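Local structure of scyllo-inosose 3-dehydrogenase (Thermotoga maritima, 3IP1) at residues K117-E120 with I121-V125; V199-A203 with V204-G208; E374-P377 with E378-R382. The protein catalyses the NAD+-dependent oxidation of scyllo-inosose to 3-dehydro-scyllo-inosose, probably as a step in myo-inositol degradation. One frame throughout, in Å; residues are numbered along the deposited sequence.

Along the chain the three contacts come in series. Contact 1 (117-125) rounds a beta turn into strand 124-127 of the GroES-like domain. Contact 2 (199-208) covers the later turns of helix 194-207 and the residue after them, packed against helix 224-235 and strand 285-288 of the coenzyme domain. Contact 3 (374-382) covers helix 376-382, which links strands 369-371 and 392-395. Strand 124-127 and these two strands belong to the same mixed sheet, where 392-395 pairs with 57-66, so the chain returns to the catalytic domain after building the Rossmann-type one. Centre to centre, contact 1 lies about 28 Å from contact 2 and about 31 Å from contact 3; contacts 2 and 3 are about 30 Å apart.

Contact 1: K117-E120 with I121-V125; sequences KRFE and IGEPV
Phe119 meets Glu123 and Val125 round a type II beta turn, Glu120 to Glu123, that leads into strand 124-127 of the GroES-like domain. One backbone bond closes the turn: Glu123 N donates to Glu120 O at 3.2 Å, the N-H nearly straight at 160° but coming from above the carbonyl plane. Gly122, third in the turn, has a backbone conformation in which a CB would jam against the carbonyl oxygen of Ile121.

The apolar contacts are made by the ring of Phe119. Its CE1 comes to 3.5 Å from Val125 CG1, a methyl that approaches the ring obliquely. Glu123 CG sits at the ring edge, in its plane, 3.9 Å from Phe119 CD1. Ala106 and Val103 of strand 98-106 and Ile58 of strand 57-66 also pack on this phenyl group, which is buried. Cutting the ring back to an alanine is likely to open a gap between the turn and these strands, leaving Val125 CG1 without its aromatic neighbour.

The side-chain polar contacts are those of the Glu123 carboxylate. With CG anti to the backbone N (chi1 176°) and a bend at chi2, the aliphatic part of the Glu123 chain faces the phenyl edge while the carboxylate leads away from the ring. There OE2 forms a salt bridge with Arg114 NE and hydrogen bonds with Ser174 OG and Asn112 ND2. The carboxylate plane is turned 62° from that of the Phe119 ring.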
ATOM      1  N   LYS A 117      29.069  -1.026 -14.288  1.00 33.47           N
ATOM      2  CA  LYS A 117      30.108  -1.068 -15.305  1.00 34.06           C
ATOM      3  C   LYS A 117      29.967  -2.323 -16.136  1.00 33.55           C
ATOM      4  O   LYS A 117      29.260  -3.259 -15.748  1.00 33.86           O
ATOM      5  CB  LYS A 117      31.495  -0.999 -14.663  1.00 34.45           C
ATOM      6  CG  LYS A 117      31.763   0.364 -14.053  1.00 36.85           C
ATOM      7  CD  LYS A 117      32.952   0.358 -13.118  1.00 41.46           C
ATOM      8  CE  LYS A 117      33.188   1.764 -12.585  1.00 43.24           C
ATOM      9  NZ  LYS A 117      34.426   1.839 -11.755  1.00 48.16           N
ATOM     10  N   ARG A 118      30.629  -2.317 -17.288  1.00 33.28           N
ATOM     11  CA  ARG A 118      30.666  -3.472 -18.174  0.50 32.90           C
ATOM     12  C   ARG A 118      30.996  -4.724 -17.367  1.00 32.96           C
ATOM     13  O   ARG A 118      31.843  -4.693 -16.456  1.00 32.29           O
ATOM     14  CB  ARG A 118      31.700  -3.273 -19.289  0.50 33.10           C
ATOM     15  CG  ARG A 118      31.266  -3.779 -20.660  0.50 32.97           C
ATOM     16  CD  ARG A 118      32.420  -3.772 -21.684  0.50 32.78           C
ATOM     17  NE  ARG A 118      33.136  -5.051 -21.737  0.50 32.03           N
ATOM     18  CZ  ARG A 118      33.943  -5.424 -22.726  0.50 30.77           C
ATOM     19  NH1 ARG A 118      34.152  -4.637 -23.774  0.50 31.31           N
ATOM     20  NH2 ARG A 118      34.541  -6.592 -22.669  0.50 29.95           N
ATOM     21  N   PHE A 119      30.301  -5.808 -17.692  1.00 32.35           N
ATOM     22  CA  PHE A 119      30.519  -7.095 -17.071  1.00 32.24           C
ATOM     23  C   PHE A 119      31.965  -7.503 -17.260  1.00 32.51           C
ATOM     24  O   PHE A 119      32.504  -7.314 -18.338  1.00 32.21           O
ATOM     25  CB  PHE A 119      29.618  -8.143 -17.738  1.00 32.06           C
ATOM     26  CG  PHE A 119      28.354  -8.425 -16.982  1.00 30.98           C
ATOM     27  CD1 PHE A 119      28.392  -9.120 -15.778  1.00 30.81           C
ATOM     28  CD2 PHE A 119      27.124  -7.984 -17.470  1.00 28.34           C
ATOM     29  CE1 PHE A 119      27.204  -9.376 -15.062  1.00 30.69           C
ATOM     30  CE2 PHE A 119      25.946  -8.238 -16.761  1.00 29.47           C
ATOM     31  CZ  PHE A 119      25.989  -8.939 -15.569  1.00 28.14           C
ATOM     32  N   GLU A 120      32.591  -8.052 -16.218  1.00 32.63           N
ATOM     33  CA  GLU A 120      33.953  -8.581 -16.347  1.00 33.16           C
ATOM     34  C   GLU A 120      33.923 -10.049 -16.718  1.00 32.64           C
ATOM     35  O   GLU A 120      33.039 -10.800 -16.282  1.00 32.79           O
ATOM     36  CB  GLU A 120      34.736  -8.449 -15.039  1.00 33.41           C
ATOM     37  CG  GLU A 120      35.149  -7.029 -14.708  1.00 36.36           C
ATOM     38  CD  GLU A 120      35.692  -6.914 -13.300  1.00 39.61           C
ATOM     39  OE1 GLU A 120      36.325  -7.878 -12.797  1.00 42.37           O
ATOM     40  OE2 GLU A 120      35.485  -5.856 -12.690  1.00 42.00           O
ATOM     41  N   ILE A 121      34.913 -10.470 -17.493  1.00 31.92           N
ATOM     42  CA  ILE A 121      35.125 -11.897 -17.717  1.00 31.09           C
ATOM     43  C   ILE A 121      35.350 -12.561 -16.366  1.00 30.19           C
ATOM     44  O   ILE A 121      36.086 -12.043 -15.530  1.00 29.71           O
ATOM     45  CB  ILE A 121      36.301 -12.146 -18.690  1.00 31.47           C
ATOM     46  CG1 ILE A 121      35.888 -11.718 -20.103  1.00 32.00           C
ATOM     47  CG2 ILE A 121      36.744 -13.627 -18.635  1.00 31.68           C
ATOM     48  CD1 ILE A 121      37.019 -11.804 -21.194  1.00 32.39           C
ATOM     49  N   GLY A 122      34.696 -13.698 -16.138  1.00 29.68           N
ATOM     50  CA  GLY A 122      34.821 -14.390 -14.860  1.00 28.73           C
ATOM     51  C   GLY A 122      33.706 -14.117 -13.861  1.00 28.76           C
ATOM     52  O   GLY A 122      33.608 -14.817 -12.864  1.00 28.78           O
ATOM     53  N   GLU A 123      32.861 -13.110 -14.106  1.00 28.36           N
ATOM     54  CA  GLU A 123      31.765 -12.792 -13.175  1.00 28.54           C
ATOM     55  C   GLU A 123      30.732 -13.930 -13.143  1.00 28.19           C
ATOM     56  O   GLU A 123      30.258 -14.346 -14.207  1.00 28.78           O
ATOM     57  CB  GLU A 123      31.088 -11.478 -13.565  1.00 28.58           C
ATOM     58  CG  GLU A 123      29.873 -11.095 -12.723  1.00 30.52           C
ATOM     59  CD  GLU A 123      30.232 -10.349 -11.429  1.00 34.35           C
ATOM     60  OE1 GLU A 123      31.414 -10.362 -11.037  1.00 36.76           O
ATOM     61  OE2 GLU A 123      29.329  -9.759 -10.791  1.00 34.11           O
ATOM     62  N   PRO A 124      30.395 -14.442 -11.934  1.00 27.57           N
ATOM     63  CA  PRO A 124      29.349 -15.472 -11.827  1.00 27.15           C
ATOM     64  C   PRO A 124      27.956 -14.839 -11.883  1.00 26.79           C
ATOM     65  O   PRO A 124      27.684 -13.860 -11.169  1.00 25.97           O
ATOM     66  CB  PRO A 124      29.590 -16.094 -10.445  1.00 27.43           C
ATOM     67  CG  PRO A 124      30.304 -15.016  -9.644  1.00 26.73           C
ATOM     68  CD  PRO A 124      31.005 -14.112 -10.620  1.00 27.66           C
ATOM     69  N   VAL A 125      27.084 -15.407 -12.706  1.00 25.90           N
ATOM     70  CA  VAL A 125      25.759 -14.828 -12.911  1.00 26.11           C
ATOM     71  C   VAL A 125      24.656 -15.863 -13.016  1.00 26.08           C
ATOM     72  O   VAL A 125      24.922 -17.043 -13.293  1.00 26.25           O
ATOM     73  CB  VAL A 125      25.710 -13.904 -14.179  1.00 25.71           C
ATOM     74  CG1 VAL A 125      26.575 -12.695 -13.987  1.00 25.76           C
ATOM     75  CG2 VAL A 125      26.124 -14.661 -15.450  1.00 25.96           C
TER

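Contact 2: V199-A203 with V204-G208; sequences VAYNA and VIVRG
Ile205 lies over the ring of Tyr201, one turn on in helix 194-207: its CG1 stands 3.8 Å from the ring centroid, only 8° off the normal, a CH-pi contact. CG1 is beside the backbone N (chi1 -59°), which brings it over the ring centre.

The backbone satisfies itself in two patterns. Val204 N donates to Ala200 O and Ile205 N to Tyr201 O, both at 2.9 Å in the usual i to i+4 way. The helix then widens into a pi-type turn: Arg207 N reaches Asn202 O, five residues back, at 2.8 Å and an almost straight 175°. Gly208 N makes a weak bond to Ala203 O; a CB on Gly208 would clash with that same oxygen.

Asn202 OD1 lies 3.6 Å from Val206 CB. The polar ends of Tyr201 and Arg207 find partners beyond the two segments. Tyr201 OH bonds Pro213 O of the second subunit. Arg207 gives NE to Gly340 O and NH2 to Gln337 OE1 of the third subunit.

The main-chain groups are therefore largely paired within the helix, while the Tyr201 hydroxyl ties it to the second subunit and the Arg207 guanidinium bridges its own chain and the third.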
ATOM      1  N   VAL A 199      10.090 -16.984  -8.763  1.00 21.18           N
ATOM      2  CA  VAL A 199       8.681 -17.213  -9.079  1.00 20.93           C
ATOM      3  C   VAL A 199       7.860 -17.247  -7.775  1.00 21.63           C
ATOM      4  O   VAL A 199       6.840 -16.562  -7.668  1.00 21.88           O
ATOM      5  CB  VAL A 199       8.473 -18.530  -9.886  1.00 21.32           C
ATOM      6  CG1 VAL A 199       6.990 -18.919  -9.933  1.00 18.64           C
ATOM      7  CG2 VAL A 199       9.054 -18.405 -11.322  1.00 19.80           C
ATOM      8  N   ALA A 200       8.297 -18.059  -6.811  1.00 21.18           N
ATOM      9  CA  ALA A 200       7.678 -18.134  -5.490  1.00 22.26           C
ATOM     10  C   ALA A 200       7.714 -16.771  -4.797  1.00 22.12           C
ATOM     11  O   ALA A 200       6.721 -16.318  -4.225  1.00 22.46           O
ATOM     12  CB  ALA A 200       8.400 -19.173  -4.623  1.00 21.64           C
ATOM     13  N   TYR A 201       8.867 -16.118  -4.862  1.00 21.80           N
ATOM     14  CA  TYR A 201       9.031 -14.820  -4.210  1.00 21.99           C
ATOM     15  C   TYR A 201       8.046 -13.796  -4.773  1.00 21.87           C
ATOM     16  O   TYR A 201       7.384 -13.112  -4.010  1.00 21.25           O
ATOM     17  CB  TYR A 201      10.476 -14.333  -4.348  1.00 21.28           C
ATOM     18  CG  TYR A 201      10.857 -13.157  -3.467  1.00 22.39           C
ATOM     19  CD1 TYR A 201      10.412 -11.864  -3.761  1.00 23.23           C
ATOM     20  CD2 TYR A 201      11.712 -13.330  -2.362  1.00 22.63           C
ATOM     21  CE1 TYR A 201      10.781 -10.764  -2.958  1.00 22.54           C
ATOM     22  CE2 TYR A 201      12.098 -12.254  -1.572  1.00 22.37           C
ATOM     23  CZ  TYR A 201      11.620 -10.967  -1.872  1.00 23.44           C
ATOM     24  OH  TYR A 201      11.985  -9.889  -1.094  1.00 22.33           O
ATOM     25  N   ASN A 202       7.961 -13.708  -6.100  1.00 22.21           N
ATOM     26  CA  ASN A 202       7.013 -12.809  -6.766  1.00 23.45           C
ATOM     27  C   ASN A 202       5.579 -13.131  -6.337  1.00 23.76           C
ATOM     28  O   ASN A 202       4.767 -12.241  -6.096  1.00 23.86           O
ATOM     29  CB  ASN A 202       7.146 -12.933  -8.289  1.00 23.45           C
ATOM     30  CG  ASN A 202       6.242 -11.956  -9.055  1.00 25.74           C
ATOM     31  OD1 ASN A 202       6.421 -10.740  -8.991  1.00 27.18           O
ATOM     32  ND2 ASN A 202       5.289 -12.498  -9.819  1.00 26.26           N
ATOM     33  N   ALA A 203       5.283 -14.418  -6.213  1.00 23.48           N
ATOM     34  CA  ALA A 203       3.955 -14.843  -5.862  1.00 23.56           C
ATOM     35  C   ALA A 203       3.582 -14.468  -4.435  1.00 23.39           C
ATOM     36  O   ALA A 203       2.487 -13.979  -4.212  1.00 23.49           O
ATOM     37  CB  ALA A 203       3.796 -16.343  -6.106  1.00 24.14           C
ATOM     38  N   VAL A 204       4.483 -14.664  -3.475  1.00 23.00           N
ATOM     39  CA  VAL A 204       4.111 -14.437  -2.065  1.00 23.82           C
ATOM     40  C   VAL A 204       4.425 -13.048  -1.464  1.00 23.91           C
ATOM     41  O   VAL A 204       3.707 -12.590  -0.554  1.00 24.20           O
ATOM     42  CB  VAL A 204       4.624 -15.551  -1.101  1.00 23.11           C
ATOM     43  CG1 VAL A 204       4.064 -16.903  -1.522  1.00 24.17           C
ATOM     44  CG2 VAL A 204       6.143 -15.600  -1.032  1.00 23.81           C
ATOM     45  N   ILE A 205       5.484 -12.407  -1.964  1.00 23.21           N
ATOM     46  CA  ILE A 205       5.941 -11.116  -1.439  1.00 22.62           C
ATOM     47  C   ILE A 205       5.369  -9.986  -2.286  1.00 22.99           C
ATOM     48  O   ILE A 205       4.714  -9.086  -1.752  1.00 22.96           O
ATOM     49  CB  ILE A 205       7.506 -11.016  -1.401  1.00 22.07           C
ATOM     50  CG1 ILE A 205       8.120 -12.115  -0.530  1.00 20.70           C
ATOM     51  CG2 ILE A 205       7.976  -9.608  -0.934  1.00 22.26           C
ATOM     52  CD1 ILE A 205       7.522 -12.263   0.846  1.00 21.05           C
ATOM     53  N   VAL A 206       5.606 -10.046  -3.601  1.00 22.40           N
ATOM     54  CA  VAL A 206       5.180  -8.988  -4.514  1.00 22.96           C
ATOM     55  C   VAL A 206       3.670  -8.990  -4.815  1.00 23.59           C
ATOM     56  O   VAL A 206       3.002  -7.987  -4.593  1.00 23.42           O
ATOM     57  CB  VAL A 206       5.969  -9.017  -5.850  1.00 22.83           C
ATOM     58  CG1 VAL A 206       5.589  -7.805  -6.729  1.00 23.58           C
ATOM     59  CG2 VAL A 206       7.495  -9.032  -5.577  1.00 24.12           C
ATOM     60  N   ARG A 207       3.148 -10.089  -5.369  1.00 23.52           N
ATOM     61  CA  ARG A 207       1.721 -10.206  -5.668  1.00 24.31           C
ATOM     62  C   ARG A 207       0.869 -10.457  -4.428  1.00 25.17           C
ATOM     63  O   ARG A 207      -0.162  -9.827  -4.244  1.00 25.50           O
ATOM     64  CB  ARG A 207       1.480 -11.336  -6.691  1.00 24.03           C
ATOM     65  CG  ARG A 207       2.004 -11.022  -8.084  1.00 23.78           C
ATOM     66  CD  ARG A 207       1.300  -9.797  -8.655  1.00 25.19           C
ATOM     67  NE  ARG A 207      -0.062 -10.138  -9.072  1.00 23.85           N
ATOM     68  CZ  ARG A 207      -1.130  -9.375  -8.883  1.00 22.86           C
ATOM     69  NH1 ARG A 207      -1.029  -8.206  -8.274  1.00 24.55           N
ATOM     70  NH2 ARG A 207      -2.307  -9.783  -9.329  1.00 24.87           N
ATOM     71  N   GLY A 208       1.295 -11.409  -3.597  1.00 25.77           N
ATOM     72  CA  GLY A 208       0.577 -11.773  -2.388  1.00 26.49           C
ATOM     73  C   GLY A 208       0.565 -10.684  -1.346  1.00 27.04           C
ATOM     74  O   GLY A 208      -0.294 -10.681  -0.461  1.00 27.69           O
TER

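Contact 3: E374-P377 with E378-R382; sequences EEIP and EYIKR
Ile376 and Ile380 touch on the inner side of helix 376-382, where Ile376 CG2 comes to 3.7 Å from Ile380 CD1. In both, CG2 is anti to the backbone N; the extended chi2 of Ile380 (-179°) carries its CD1 back toward Ile376. Both isoleucines also rest on Ile67, and Ile376 on Phe161 and Val371. At the first turn Pro377 has no N-H to give; its ring packs on Val42 and Val44.

Among the backbone bonds of these turns, Ile380 N to Ile376 O is the straightest, 2.9 Å long with an angle of 169°, and Lys381 N to Pro377 O is longer at 3.2 Å. Tyr379 N donates to Glu375 O in the carbonyl plane. Glu375 O also sits at the edge of the Tyr379 ring, near its plane, 3.1 Å from Tyr379 CD2. Glu375 runs alongside the tyrosine, its carboxylate plane 68° from the ring, and its OE2 bonds Ser372 OG. The Tyr379 hydroxyl is bonded to Lys369 NZ.

The outer side, with the exposed Glu378 and Lys381, is looser and charged. Arg382 NH2 and Glu378 OE2 form a salt bridge at 2.7 Å, though the hydrogen bond within it is weak because of its angle. Tyr379 CE1 stands over one face of the guanidinium group. A water accepts from Glu378 N.

An apolar face turned inward and a charged one outward mark an amphipathic helix, here the connecting helix of a beta-alpha-beta crossover between the parallel strands 369-371 and 392-395.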
ATOM      1  N   GLU A 374      24.639 -34.678 -21.505  1.00 35.36           N
ATOM      2  CA  GLU A 374      24.227 -35.868 -22.255  1.00 35.78           C
ATOM      3  C   GLU A 374      23.054 -36.605 -21.636  1.00 34.96           C
ATOM      4  O   GLU A 374      22.238 -37.173 -22.357  1.00 35.06           O
ATOM      5  CB  GLU A 374      25.390 -36.863 -22.417  1.00 36.78           C
ATOM      6  CG  GLU A 374      26.673 -36.299 -23.032  1.00 41.42           C
ATOM      7  CD  GLU A 374      26.487 -35.759 -24.448  1.00 48.34           C
ATOM      8  OE1 GLU A 374      25.886 -36.475 -25.296  1.00 52.42           O
ATOM      9  OE2 GLU A 374      26.951 -34.618 -24.713  1.00 50.82           O
ATOM     10  N   GLU A 375      22.970 -36.608 -20.308  1.00 34.15           N
ATOM     11  CA  GLU A 375      21.924 -37.352 -19.623  1.00 33.84           C
ATOM     12  C   GLU A 375      20.588 -36.613 -19.555  1.00 33.35           C
ATOM     13  O   GLU A 375      19.581 -37.200 -19.138  1.00 33.19           O
ATOM     14  CB  GLU A 375      22.377 -37.697 -18.217  1.00 34.19           C
ATOM     15  CG  GLU A 375      23.601 -38.598 -18.162  1.00 37.03           C
ATOM     16  CD  GLU A 375      24.082 -38.782 -16.733  1.00 40.20           C
ATOM     17  OE1 GLU A 375      23.508 -39.620 -15.996  1.00 41.55           O
ATOM     18  OE2 GLU A 375      25.023 -38.068 -16.338  1.00 41.41           O
ATOM     19  N   ILE A 376      20.586 -35.333 -19.951  1.00 32.14           N
ATOM     20  CA  ILE A 376      19.391 -34.473 -19.850  1.00 31.72           C
ATOM     21  C   ILE A 376      18.188 -35.011 -20.624  1.00 31.27           C
ATOM     22  O   ILE A 376      17.096 -35.104 -20.057  1.00 31.07           O
ATOM     23  CB  ILE A 376      19.672 -32.984 -20.236  1.00 31.28           C
ATOM     24  CG1 ILE A 376      20.523 -32.284 -19.167  1.00 32.28           C
ATOM     25  CG2 ILE A 376      18.372 -32.207 -20.477  1.00 31.52           C
ATOM     26  CD1 ILE A 376      19.928 -32.282 -17.734  1.00 32.06           C
ATOM     27  N   PRO A 377      18.365 -35.354 -21.921  1.00 31.70           N
ATOM     28  CA  PRO A 377      17.163 -35.851 -22.613  1.00 32.32           C
ATOM     29  C   PRO A 377      16.541 -37.055 -21.886  1.00 32.54           C
ATOM     30  O   PRO A 377      15.325 -37.132 -21.740  1.00 32.93           O
ATOM     31  CB  PRO A 377      17.694 -36.229 -24.008  1.00 32.80           C
ATOM     32  CG  PRO A 377      18.871 -35.313 -24.209  1.00 31.58           C
ATOM     33  CD  PRO A 377      19.503 -35.187 -22.848  1.00 31.14           C
ATOM     34  N   GLU A 378      17.386 -37.953 -21.392  1.00 32.85           N
ATOM     35  CA  GLU A 378      16.933 -39.137 -20.661  1.00 33.40           C
ATOM     36  C   GLU A 378      16.112 -38.749 -19.425  1.00 32.23           C
ATOM     37  O   GLU A 378      15.060 -39.342 -19.149  1.00 32.26           O
ATOM     38  CB  GLU A 378      18.142 -40.003 -20.264  1.00 33.84           C
ATOM     39  CG  GLU A 378      17.805 -41.218 -19.398  1.00 38.67           C
ATOM     40  CD  GLU A 378      19.015 -41.787 -18.627  1.00 44.21           C
ATOM     41  OE1 GLU A 378      20.167 -41.720 -19.116  1.00 46.58           O
ATOM     42  OE2 GLU A 378      18.804 -42.309 -17.512  1.00 47.95           O
ATOM     43  N   TYR A 379      16.594 -37.753 -18.681  1.00 31.23           N
ATOM     44  CA  TYR A 379      15.926 -37.352 -17.442  1.00 30.05           C
ATOM     45  C   TYR A 379      14.627 -36.578 -17.653  1.00 29.49           C
ATOM     46  O   TYR A 379      13.698 -36.690 -16.867  1.00 29.07           O
ATOM     47  CB  TYR A 379      16.899 -36.618 -16.508  1.00 30.56           C
ATOM     48  CG  TYR A 379      17.743 -37.602 -15.744  1.00 30.96           C
ATOM     49  CD1 TYR A 379      17.268 -38.174 -14.557  1.00 31.75           C
ATOM     50  CD2 TYR A 379      18.979 -38.015 -16.231  1.00 31.56           C
ATOM     51  CE1 TYR A 379      18.020 -39.122 -13.862  1.00 32.70           C
ATOM     52  CE2 TYR A 379      19.750 -38.971 -15.537  1.00 32.96           C
ATOM     53  CZ  TYR A 379      19.256 -39.520 -14.365  1.00 33.89           C
ATOM     54  OH  TYR A 379      19.997 -40.447 -13.668  1.00 36.38           O
ATOM     55  N   ILE A 380      14.579 -35.784 -18.711  1.00 29.24           N
ATOM     56  CA  ILE A 380      13.358 -35.100 -19.115  1.00 29.50           C
ATOM     57  C   ILE A 380      12.250 -36.134 -19.373  1.00 29.87           C
ATOM     58  O   ILE A 380      11.092 -35.913 -19.019  1.00 29.24           O
ATOM     59  CB  ILE A 380      13.623 -34.218 -20.372  1.00 29.23           C
ATOM     60  CG1 ILE A 380      14.411 -32.971 -19.976  1.00 29.38           C
ATOM     61  CG2 ILE A 380      12.330 -33.834 -21.098  1.00 29.13           C
ATOM     62  CD1 ILE A 380      14.711 -32.021 -21.151  1.00 27.25           C
ATOM     63  N   LYS A 381      12.621 -37.254 -19.989  1.00 30.27           N
ATOM     64  CA  LYS A 381      11.718 -38.379 -20.192  1.00 31.76           C
ATOM     65  C   LYS A 381      11.359 -39.107 -18.871  1.00 32.19           C
ATOM     66  O   LYS A 381      10.188 -39.393 -18.580  1.00 32.05           O
ATOM     67  CB  LYS A 381      12.345 -39.350 -21.215  1.00 32.33           C
ATOM     68  CG  LYS A 381      12.010 -40.856 -21.015  1.00 34.71           C
ATOM     69  CD  LYS A 381      11.046 -41.398 -22.063  1.00 38.74           C
ATOM     70  CE  LYS A 381       9.664 -40.775 -21.960  1.00 39.75           C
ATOM     71  NZ  LYS A 381       8.597 -41.664 -22.544  1.00 39.77           N
ATOM     72  N   ARG A 382      12.373 -39.411 -18.079  1.00 32.61           N
ATOM     73  CA  ARG A 382      12.186 -40.125 -16.820  1.00 33.59           C
ATOM     74  C   ARG A 382      11.257 -39.360 -15.877  1.00 33.46           C
ATOM     75  O   ARG A 382      10.429 -39.957 -15.187  1.00 32.96           O
ATOM     76  CB  ARG A 382      13.548 -40.325 -16.189  1.00 34.14           C
ATOM     77  CG  ARG A 382      13.655 -41.432 -15.180  1.00 38.97           C
ATOM     78  CD  ARG A 382      15.048 -41.995 -15.334  1.00 45.79           C
ATOM     79  NE  ARG A 382      15.696 -42.284 -14.056  1.00 50.59           N
ATOM     80  CZ  ARG A 382      16.980 -42.621 -13.934  1.00 51.89           C
ATOM     81  NH1 ARG A 382      17.487 -42.877 -12.730  1.00 51.38           N
ATOM     82  NH2 ARG A 382      17.760 -42.710 -15.017  1.00 52.21           N
TER
HETATM   83  O   HOH W   1      20.325 -38.681 -22.415  1.00 31.01           O